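Local coordinates for siderophore biosynthesis lipase/esterase, putative (Aspergillus fumigatus, PDB 6GUP), which hydrolyses the siderophore fusarinine C to fusarinine as a homodimeric alpha/beta-hydrolase esterase, releasing its iron, but does not act on triacetylfusarinine C, at residues A[15-20]-A[101-106]; A[39-44]-A[52-57]; A[114-119]-A[350-355]. All coordinates share one frame; numbering follows the deposited sequence.

Contact 1 (A[15-20]-A[101-106])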
loop_
_atom_site.group_PDB
_atom_site.type_symbol
_atom_site.label_atom_id
_atom_site.label_comp_id
_atom_site.label_asym_id
_atom_site.label_seq_id
_atom_site.Cartn_x
_atom_site.Cartn_y
_atom_site.Cartn_z
ATOM N N ILE A 15 -1.124 14.502 8.143
ATOM C CA ILE A 15 0.337 14.395 8.121
ATOM C C ILE A 15 0.721 12.962 7.763
ATOM O O ILE A 15 0.282 12.018 8.425
ATOM C CB ILE A 15 0.954 14.759 9.494
ATOM C CG1 ILE A 15 0.494 16.157 9.935
ATOM C CG2 ILE A 15 2.480 14.686 9.442
ATOM C CD1 ILE A 15 1.026 16.614 11.278
ATOM N N LEU A 16 1.542 12.808 6.723
ATOM C CA LEU A 16 2.094 11.505 6.350
ATOM C C LEU A 16 3.440 11.300 7.042
ATOM O O LEU A 16 4.388 12.054 6.803
ATOM C CB LEU A 16 2.262 11.397 4.831
ATOM C CG LEU A 16 2.641 10.016 4.280
ATOM C CD1 LEU A 16 1.519 9.008 4.498
ATOM C CD2 LEU A 16 2.988 10.110 2.803
ATOM N N HIS A 17 3.507 10.279 7.897
ATOM C CA HIS A 17 4.720 9.933 8.639
ATOM C C HIS A 17 5.383 8.693 8.060
ATOM O O HIS A 17 4.743 7.909 7.368
ATOM C CB HIS A 17 4.386 9.645 10.099
ATOM C CG HIS A 17 3.643 10.749 10.782
ATOM N ND1 HIS A 17 4.275 11.714 11.534
ATOM C CD2 HIS A 17 2.322 11.038 10.829
ATOM C CE1 HIS A 17 3.374 12.551 12.014
ATOM N NE2 HIS A 17 2.181 12.164 11.602
ATOM N N HIS A 18 6.666 8.530 8.367
ATOM C CA HIS A 18 7.414 7.309 8.077
ATOM C C HIS A 18 7.856 6.697 9.404
ATOM O O HIS A 18 8.767 7.219 10.050
ATOM C CB HIS A 18 8.634 7.624 7.202
ATOM C CG HIS A 18 8.379 7.496 5.733
ATOM N ND1 HIS A 18 8.847 6.435 4.989
ATOM C CD2 HIS A 18 7.706 8.292 4.871
ATOM C CE1 HIS A 18 8.472 6.584 3.732
ATOM N NE2 HIS A 18 7.778 7.703 3.633
ATOM N N TYR A 19 7.200 5.611 9.817
ATOM C CA TYR A 19 7.592 4.888 11.039
ATOM C C TYR A 19 8.708 3.860 10.782
ATOM O O TYR A 19 9.434 3.489 11.706
ATOM C CB TYR A 19 6.374 4.281 11.763
ATOM C CG TYR A 19 5.726 3.065 11.132
ATOM C CD1 TYR A 19 6.160 1.779 11.451
ATOM C CD2 TYR A 19 4.643 3.196 10.260
ATOM C CE1 TYR A 19 5.561 0.659 10.893
ATOM C CE2 TYR A 19 4.034 2.081 9.699
ATOM C CZ TYR A 19 4.495 0.815 10.019
ATOM O OH TYR A 19 3.895 -0.292 9.469
ATOM N N THR A 20 8.828 3.399 9.536
ATOM C CA THR A 20 10.064 2.788 9.025
ATOM C C THR A 20 10.444 3.526 7.740
ATOM O O THR A 20 9.738 4.445 7.319
ATOM C CB THR A 20 9.920 1.271 8.741
ATOM O OG1 THR A 20 9.162 1.057 7.542
ATOM C CG2 THR A 20 9.251 0.550 9.906
ATOM N N LYS A 101 4.394 7.170 19.795
ATOM C CA LYS A 101 4.666 7.508 21.191
ATOM C C LYS A 101 5.795 8.531 21.331
ATOM O O LYS A 101 5.660 9.490 22.095
ATOM C CB LYS A 101 4.982 6.243 21.992
ATOM C CG LYS A 101 4.951 6.422 23.506
ATOM C CD LYS A 101 4.425 5.171 24.200
ATOM C CE LYS A 101 5.027 4.949 25.577
ATOM N NZ LYS A 101 4.654 3.608 26.112
ATOM N N GLU A 102 6.892 8.334 20.597
ATOM C CA GLU A 102 7.995 9.311 20.583
ATOM C C GLU A 102 7.587 10.605 19.872
ATOM O O GLU A 102 7.943 11.694 20.325
ATOM C CB GLU A 102 9.276 8.720 19.960
ATOM C CG GLU A 102 10.396 9.712 19.616
ATOM C CD GLU A 102 11.076 10.344 20.826
ATOM O OE1 GLU A 102 12.320 10.465 20.800
ATOM O OE2 GLU A 102 10.393 10.731 21.798
ATOM N N TYR A 103 6.862 10.475 18.760
ATOM C CA TYR A 103 6.362 11.633 18.005
ATOM C C TYR A 103 5.479 12.545 18.855
ATOM O O TYR A 103 5.670 13.763 18.863
ATOM C CB TYR A 103 5.587 11.177 16.758
ATOM C CG TYR A 103 4.702 12.244 16.147
ATOM C CD1 TYR A 103 5.252 13.380 15.552
ATOM C CD2 TYR A 103 3.310 12.118 16.164
ATOM C CE1 TYR A 103 4.442 14.360 14.994
ATOM C CE2 TYR A 103 2.494 13.091 15.606
ATOM C CZ TYR A 103 3.062 14.212 15.025
ATOM O OH TYR A 103 2.257 15.176 14.464
ATOM N N LYS A 104 4.516 11.948 19.555
ATOM C CA LYS A 104 3.593 12.707 20.406
ATOM C C LYS A 104 4.267 13.321 21.632
ATOM O O LYS A 104 3.842 14.381 22.100
ATOM C CB LYS A 104 2.391 11.847 20.830
ATOM C CG LYS A 104 1.388 11.575 19.716
ATOM C CD LYS A 104 0.757 12.858 19.194
ATOM C CE LYS A 104 -0.330 12.600 18.165
ATOM N NZ LYS A 104 -1.626 12.197 18.774
ATOM N N THR A 105 5.303 12.663 22.148
ATOM C CA THR A 105 6.134 13.242 23.203
ATOM C C THR A 105 6.908 14.447 22.664
ATOM O O THR A 105 6.853 15.525 23.246
ATOM C CB THR A 105 7.131 12.217 23.776
ATOM O OG1 THR A 105 6.426 11.044 24.201
ATOM C CG2 THR A 105 7.896 12.804 24.964
ATOM N N GLU A 106 7.625 14.251 21.560
ATOM C CA GLU A 106 8.417 15.323 20.935
ATOM C C GLU A 106 7.587 16.545 20.531
ATOM O O GLU A 106 8.017 17.681 20.743
ATOM C CB GLU A 106 9.174 14.800 19.708
ATOM C CG GLU A 106 10.396 13.962 20.043
ATOM C CD GLU A 106 11.145 13.493 18.808
ATOM O OE1 GLU A 106 12.393 13.549 18.814
ATOM O OE2 GLU A 106 10.491 13.071 17.830
#
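The phenolic oxygen of Tyr103 is hydrogen-bonded to NZ of Lys107, one helical turn further on, and weakly to Glu27, while Ile15 leans on it with CD1, 3.7 Å from Tyr103 OH. The wider part of the contact lies beside this oxygen, where the imidazole of His17 meets the phenol ring in a T-shaped pair: its CE1 corner stands over one face of Tyr103, 3.5 Å from Tyr103 CZ, with ring centroids 4.6 Å apart and planes at 63°. CE1 sits off-centre, toward the hydroxyl end, and the phenolic oxygen in turn lies at the imidazole edge, in its plane. Ile15 CG2, from the same strand, lies above one face of the His17 ring, offset toward its rim. Both imidazole nitrogens are engaged, ND1 with the hydroxyl of Tyr99 and NE2 with the carboxylate of Glu27, which should fix the rotation of the ring and aim CE1 at the helix. Tyr103 reaches across with CG anti to its backbone N (chi1 163°), which turns a face of its ring toward His17 CE1. Strand 12-18 pairs antiparallel with strand 24-28, and through Ile15 and Leu16 also with a strand of the second subunit. The contact is thus helix-on-sheet packing of an alpha/beta-hydrolase fold, helix 86-108 covering a terminal strand where the sheet runs on into the dimer partner.

Contact 2 (A[39-44]-A[52-57])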
loop_
_atom_site.group_PDB
_atom_site.type_symbol
_atom_site.label_atom_id
_atom_site.label_comp_id
_atom_site.label_asym_id
_atom_site.label_seq_id
_atom_site.Cartn_x
_atom_site.Cartn_y
_atom_site.Cartn_z
ATOM N N LEU A 39 -5.184 7.299 18.464
ATOM C CA LEU A 39 -5.949 6.125 18.045
ATOM C C LEU A 39 -5.347 5.593 16.745
ATOM O O LEU A 39 -5.469 6.233 15.698
ATOM C CB LEU A 39 -7.425 6.492 17.839
ATOM C CG LEU A 39 -8.384 5.373 17.410
ATOM C CD1 LEU A 39 -8.462 4.283 18.466
ATOM C CD2 LEU A 39 -9.769 5.933 17.129
ATOM N N LEU A 40 -4.688 4.434 16.820
ATOM C CA LEU A 40 -4.154 3.759 15.634
ATOM C C LEU A 40 -5.202 2.788 15.097
ATOM O O LEU A 40 -5.566 1.818 15.766
ATOM C CB LEU A 40 -2.851 3.018 15.947
ATOM C CG LEU A 40 -2.160 2.293 14.778
ATOM C CD1 LEU A 40 -1.867 3.226 13.609
ATOM C CD2 LEU A 40 -0.877 1.634 15.256
ATOM N N PHE A 41 -5.661 3.063 13.881
ATOM C CA PHE A 41 -6.713 2.305 13.218
ATOM C C PHE A 41 -6.056 1.367 12.207
ATOM O O PHE A 41 -5.331 1.821 11.323
ATOM C CB PHE A 41 -7.657 3.288 12.522
ATOM C CG PHE A 41 -8.808 2.647 11.802
ATOM C CD1 PHE A 41 -8.684 2.267 10.469
ATOM C CD2 PHE A 41 -10.033 2.469 12.437
ATOM C CE1 PHE A 41 -9.748 1.695 9.793
ATOM C CE2 PHE A 41 -11.102 1.898 11.765
ATOM C CZ PHE A 41 -10.960 1.515 10.439
ATOM N N VAL A 42 -6.307 0.067 12.357
ATOM C CA VAL A 42 -5.760 -0.959 11.468
ATOM C C VAL A 42 -6.901 -1.479 10.596
ATOM O O VAL A 42 -7.816 -2.145 11.087
ATOM C CB VAL A 42 -5.124 -2.121 12.270
ATOM C CG1 VAL A 42 -4.514 -3.166 11.339
ATOM C CG2 VAL A 42 -4.063 -1.591 13.228
ATOM N N GLY A 43 -6.844 -1.163 9.303
ATOM C CA GLY A 43 -7.861 -1.598 8.348
ATOM C C GLY A 43 -7.755 -3.074 8.016
ATOM O O GLY A 43 -6.913 -3.789 8.569
ATOM N N GLY A 44 -8.613 -3.529 7.106
ATOM C CA GLY A 44 -8.607 -4.921 6.649
ATOM C C GLY A 44 -7.323 -5.313 5.938
ATOM O O GLY A 44 -6.517 -4.452 5.573
ATOM N N THR A 52 -12.184 3.249 3.708
ATOM C CA THR A 52 -13.175 4.328 3.739
ATOM C C THR A 52 -14.126 4.099 4.916
ATOM O O THR A 52 -13.804 4.488 6.035
ATOM C CB THR A 52 -13.930 4.457 2.398
ATOM O OG1 THR A 52 -14.325 3.159 1.933
ATOM C CG2 THR A 52 -13.050 5.119 1.357
ATOM N N SER A 53 -15.271 3.456 4.675
ATOM C CA SER A 53 -16.261 3.153 5.719
ATOM C C SER A 53 -16.691 4.381 6.558
ATOM O O SER A 53 -17.270 5.324 6.014
ATOM C CB SER A 53 -15.768 1.983 6.592
ATOM O OG SER A 53 -14.640 2.338 7.374
ATOM N N TYR A 54 -16.375 4.374 7.856
ATOM C CA TYR A 54 -16.797 5.415 8.809
ATOM C C TYR A 54 -15.626 6.310 9.221
ATOM O O TYR A 54 -15.755 7.125 10.139
ATOM C CB TYR A 54 -17.424 4.772 10.062
ATOM C CG TYR A 54 -16.588 3.657 10.664
ATOM C CD1 TYR A 54 -15.497 3.932 11.492
ATOM C CD2 TYR A 54 -16.874 2.321 10.375
ATOM C CE1 TYR A 54 -14.725 2.909 12.025
ATOM C CE2 TYR A 54 -16.109 1.294 10.902
ATOM C CZ TYR A 54 -15.038 1.590 11.725
ATOM O OH TYR A 54 -14.286 0.567 12.244
ATOM N N LEU A 55 -14.495 6.174 8.528
ATOM C CA LEU A 55 -13.233 6.765 8.977
ATOM C C LEU A 55 -13.241 8.291 8.877
ATOM O O LEU A 55 -12.684 8.972 9.741
ATOM C CB LEU A 55 -12.055 6.173 8.184
ATOM C CG LEU A 55 -10.739 5.835 8.891
ATOM C CD1 LEU A 55 -10.941 5.287 10.298
ATOM C CD2 LEU A 55 -9.975 4.828 8.043
ATOM N N ALA A 56 -13.874 8.814 7.828
ATOM C CA ALA A 56 -14.043 10.258 7.654
ATOM C C ALA A 56 -14.896 10.869 8.765
ATOM O O ALA A 56 -14.544 11.914 9.313
ATOM C CB ALA A 56 -14.661 10.560 6.296
ATOM N N ASP A 57 -16.009 10.209 9.087
ATOM C CA ASP A 57 -16.898 10.645 10.174
ATOM C C ASP A 57 -16.218 10.576 11.542
ATOM O O ASP A 57 -16.448 11.440 12.390
ATOM C CB ASP A 57 -18.190 9.808 10.195
ATOM C CG ASP A 57 -19.075 10.041 8.970
ATOM O OD1 ASP A 57 -18.805 10.968 8.177
ATOM O OD2 ASP A 57 -20.054 9.283 8.801
#
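Phe41 carries most of this contact, its ring taking Leu55 on a face and Tyr54 at the rim. Leu55 comes from the opposite direction and sets CD1 squarely over the middle of the ring, 3.5 Å from the Phe41 centroid and 4° off the normal, a textbook CH-pi approach. Its other methyl, CD2, stays on the same face, displaced to the side of Phe41 CE1, 3.6 Å away. A chi1 of -140°, well off a staggered value, goes with this placement. Tyr54 brings its hydroxyl to the Phe41 edge, in the ring plane, with OH 3.5 Å from CE2 of Phe41. The two aromatic planes stand at 85° but meet obliquely, with Tyr54 CE1 3.8 Å from Phe41 CE2. That buried hydroxyl is also hydrogen-bonded to Gln163. Tyr54, N-cap of helix 55-61, lies inside a type II' turn closed by the bond from Leu55 N to Thr52 O. Ser53 OG bonds to the same oxygen from the opposite face, standing above the carbonyl plane, and lies over the Tyr54 ring toward its rim. Phe41 belongs to strand 37-42, between strands 67-72 and 117-122 of the sheet; Leu55 continues onto Leu69 and Thr71 of the former and Tyr54 onto Met120 of the latter, so the start of the helix lies across three parallel strands of a beta-alpha-beta unit and its neighbour.

Contact 3 (A[114-119]-A[350-355])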
loop_
_atom_site.group_PDB
_atom_site.type_symbol
_atom_site.label_atom_id
_atom_site.label_comp_id
_atom_site.label_asym_id
_atom_site.label_seq_id
_atom_site.Cartn_x
_atom_site.Cartn_y
_atom_site.Cartn_z
ATOM N N SER A 114 2.408 10.331 29.451
ATOM C CA SER A 114 1.043 10.858 29.624
ATOM C C SER A 114 0.124 10.454 28.477
ATOM O O SER A 114 -1.060 10.184 28.694
ATOM C CB SER A 114 1.042 12.388 29.736
ATOM O OG SER A 114 1.961 12.978 28.831
ATOM N N GLY A 115 0.673 10.432 27.262
ATOM C CA GLY A 115 -0.087 10.093 26.067
ATOM C C GLY A 115 -0.616 8.672 26.095
ATOM O O GLY A 115 0.116 7.736 26.417
ATOM N N LYS A 116 -1.892 8.528 25.747
ATOM C CA LYS A 116 -2.583 7.245 25.756
ATOM C C LYS A 116 -2.692 6.729 24.333
ATOM O O LYS A 116 -2.850 7.516 23.394
ATOM C CB LYS A 116 -3.974 7.383 26.376
ATOM C CG LYS A 116 -3.930 7.694 27.862
ATOM C CD LYS A 116 -5.243 7.374 28.555
ATOM C CE LYS A 116 -5.157 7.660 30.046
ATOM N NZ LYS A 116 -4.372 6.634 30.789
ATOM N N ILE A 117 -2.595 5.410 24.185
ATOM C CA ILE A 117 -2.648 4.767 22.878
ATOM C C ILE A 117 -3.733 3.695 22.861
ATOM O O ILE A 117 -3.787 2.844 23.748
ATOM C CB ILE A 117 -1.323 4.072 22.483
ATOM C CG1 ILE A 117 -0.072 4.861 22.932
ATOM C CG2 ILE A 117 -1.326 3.814 20.983
ATOM C CD1 ILE A 117 0.442 5.899 21.953
ATOM N N VAL A 118 -4.566 3.735 21.824
ATOM C CA VAL A 118 -5.625 2.756 21.608
ATOM C C VAL A 118 -5.435 2.163 20.216
ATOM O O VAL A 118 -5.223 2.900 19.251
ATOM C CB VAL A 118 -7.018 3.411 21.719
ATOM C CG1 VAL A 118 -8.127 2.413 21.396
ATOM C CG2 VAL A 118 -7.218 3.993 23.112
ATOM N N LEU A 119 -5.509 0.836 20.123
ATOM C CA LEU A 119 -5.419 0.134 18.846
ATOM C C LEU A 119 -6.813 -0.325 18.430
ATOM O O LEU A 119 -7.451 -1.099 19.142
ATOM C CB LEU A 119 -4.480 -1.067 18.965
ATOM C CG LEU A 119 -4.089 -1.771 17.661
ATOM C CD1 LEU A 119 -3.206 -0.883 16.794
ATOM C CD2 LEU A 119 -3.387 -3.085 17.960
ATOM N N SER A 350 -13.477 8.770 25.775
ATOM C CA SER A 350 -13.755 9.728 26.860
ATOM C C SER A 350 -13.577 9.108 28.247
ATOM O O SER A 350 -12.985 9.726 29.135
ATOM C CB SER A 350 -15.173 10.293 26.741
ATOM O OG SER A 350 -15.343 11.007 25.530
ATOM N N ALA A 351 -14.100 7.894 28.421
ATOM C CA ALA A 351 -13.952 7.133 29.672
ATOM C C ALA A 351 -12.491 6.826 30.004
ATOM O O ALA A 351 -12.119 6.751 31.178
ATOM C CB ALA A 351 -14.749 5.838 29.597
ATOM N N LEU A 352 -11.680 6.641 28.964
ATOM C CA LEU A 352 -10.251 6.371 29.109
ATOM C C LEU A 352 -9.478 7.586 29.642
ATOM O O LEU A 352 -8.594 7.425 30.484
ATOM C CB LEU A 352 -9.678 5.892 27.765
ATOM C CG LEU A 352 -8.267 5.297 27.684
ATOM C CD1 LEU A 352 -7.970 4.319 28.812
ATOM C CD2 LEU A 352 -8.080 4.617 26.335
ATOM N N VAL A 353 -9.825 8.788 29.171
ATOM C CA VAL A 353 -9.169 10.034 29.637
ATOM C C VAL A 353 -9.700 10.589 30.968
ATOM O O VAL A 353 -8.996 11.354 31.630
ATOM C CB VAL A 353 -9.164 11.166 28.568
ATOM C CG1 VAL A 353 -8.334 10.751 27.364
ATOM C CG2 VAL A 353 -10.569 11.588 28.144
ATOM N N LYS A 354 -10.925 10.221 31.353
ATOM C CA LYS A 354 -11.439 10.529 32.698
ATOM C C LYS A 354 -10.772 9.594 33.707
ATOM O O LYS A 354 -11.307 8.530 34.033
ATOM C CB LYS A 354 -12.974 10.431 32.761
ATOM C CG LYS A 354 -13.675 11.720 32.361
ATOM C CD LYS A 354 -15.075 11.478 31.819
ATOM C CE LYS A 354 -15.750 12.787 31.433
ATOM N NZ LYS A 354 -16.809 12.593 30.407
ATOM N N ALA A 355 -9.594 10.014 34.178
ATOM C CA ALA A 355 -8.709 9.214 35.034
ATOM C C ALA A 355 -8.245 7.928 34.342
ATOM O O ALA A 355 -7.160 7.890 33.761
ATOM C CB ALA A 355 -9.362 8.916 36.383
ATOM O OXT ALA A 355 -8.925 6.903 34.334
#
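No aromatic ring of either segment takes part where Lys116 meets Leu352; the flat groups are the peptide carbonyl of Leu352 and, more loosely, the C-terminal carboxylate of Ala355. Lys116 CE lies 3.5 Å from Leu352 O and approaches the oxygen end from well out of the carbonyl plane. Lys116 CE is 4.2 Å from Ala355 O, a loose contact beside a poorly ordered terminus. The rest is aliphatic. Lys116 runs obliquely across Leu352, with its CD 3.8 Å from Leu352 CG, and bends at its last torsion (chi4 -75°), turning the ammonium group aside. Val118 and Leu352 slide past each other in opposite directions, Val118 CG2 and Leu352 CD2 being pressed to 3.4 Å, tighter than ordinary van der Waals contact. In the alpha/beta-hydrolase fold the segment 114-119 leads into strand 117-122, a central parallel strand that probably ends at the nucleophile elbow; the last turn of helix 335-353, at the C-terminus of the chain, packs on the beginning of this strand, the end away from the probable elbow. Trp67 of strand 67-72 also touches Lys116, Val118, Leu352 and Val353. The partial negative charge of the carbonyl groups at this helix end may suit Lys116, whose aliphatic chain passes beside one of them. Beyond Val353 the chain leaves the helix, Lys354 forming the centre of an inverse gamma turn.

Overall arrangement
All three contacts pack part of a helix onto the same mixed sheet: a helix body in contact 1, a first turn in contact 2, a last turn in contact 3, with centres about 18 Å apart from one another. Contact 2 is nearest the middle of the chain and wholly buried, made of aromatic and aliphatic groups. Contact 1 is also buried, but at a terminal strand beside the dimer interface; its touching rings carry more polar partners, all outside the two segments. Contact 3 is only partly buried, a lysine chain and two aliphatic groups beside a loose C-terminus. Contacts 2 and 3 touch through neighbouring strands, by a probable hydrogen bond of 2.9 Å between Leu40 N and Val118 O; contact 1 touches neither.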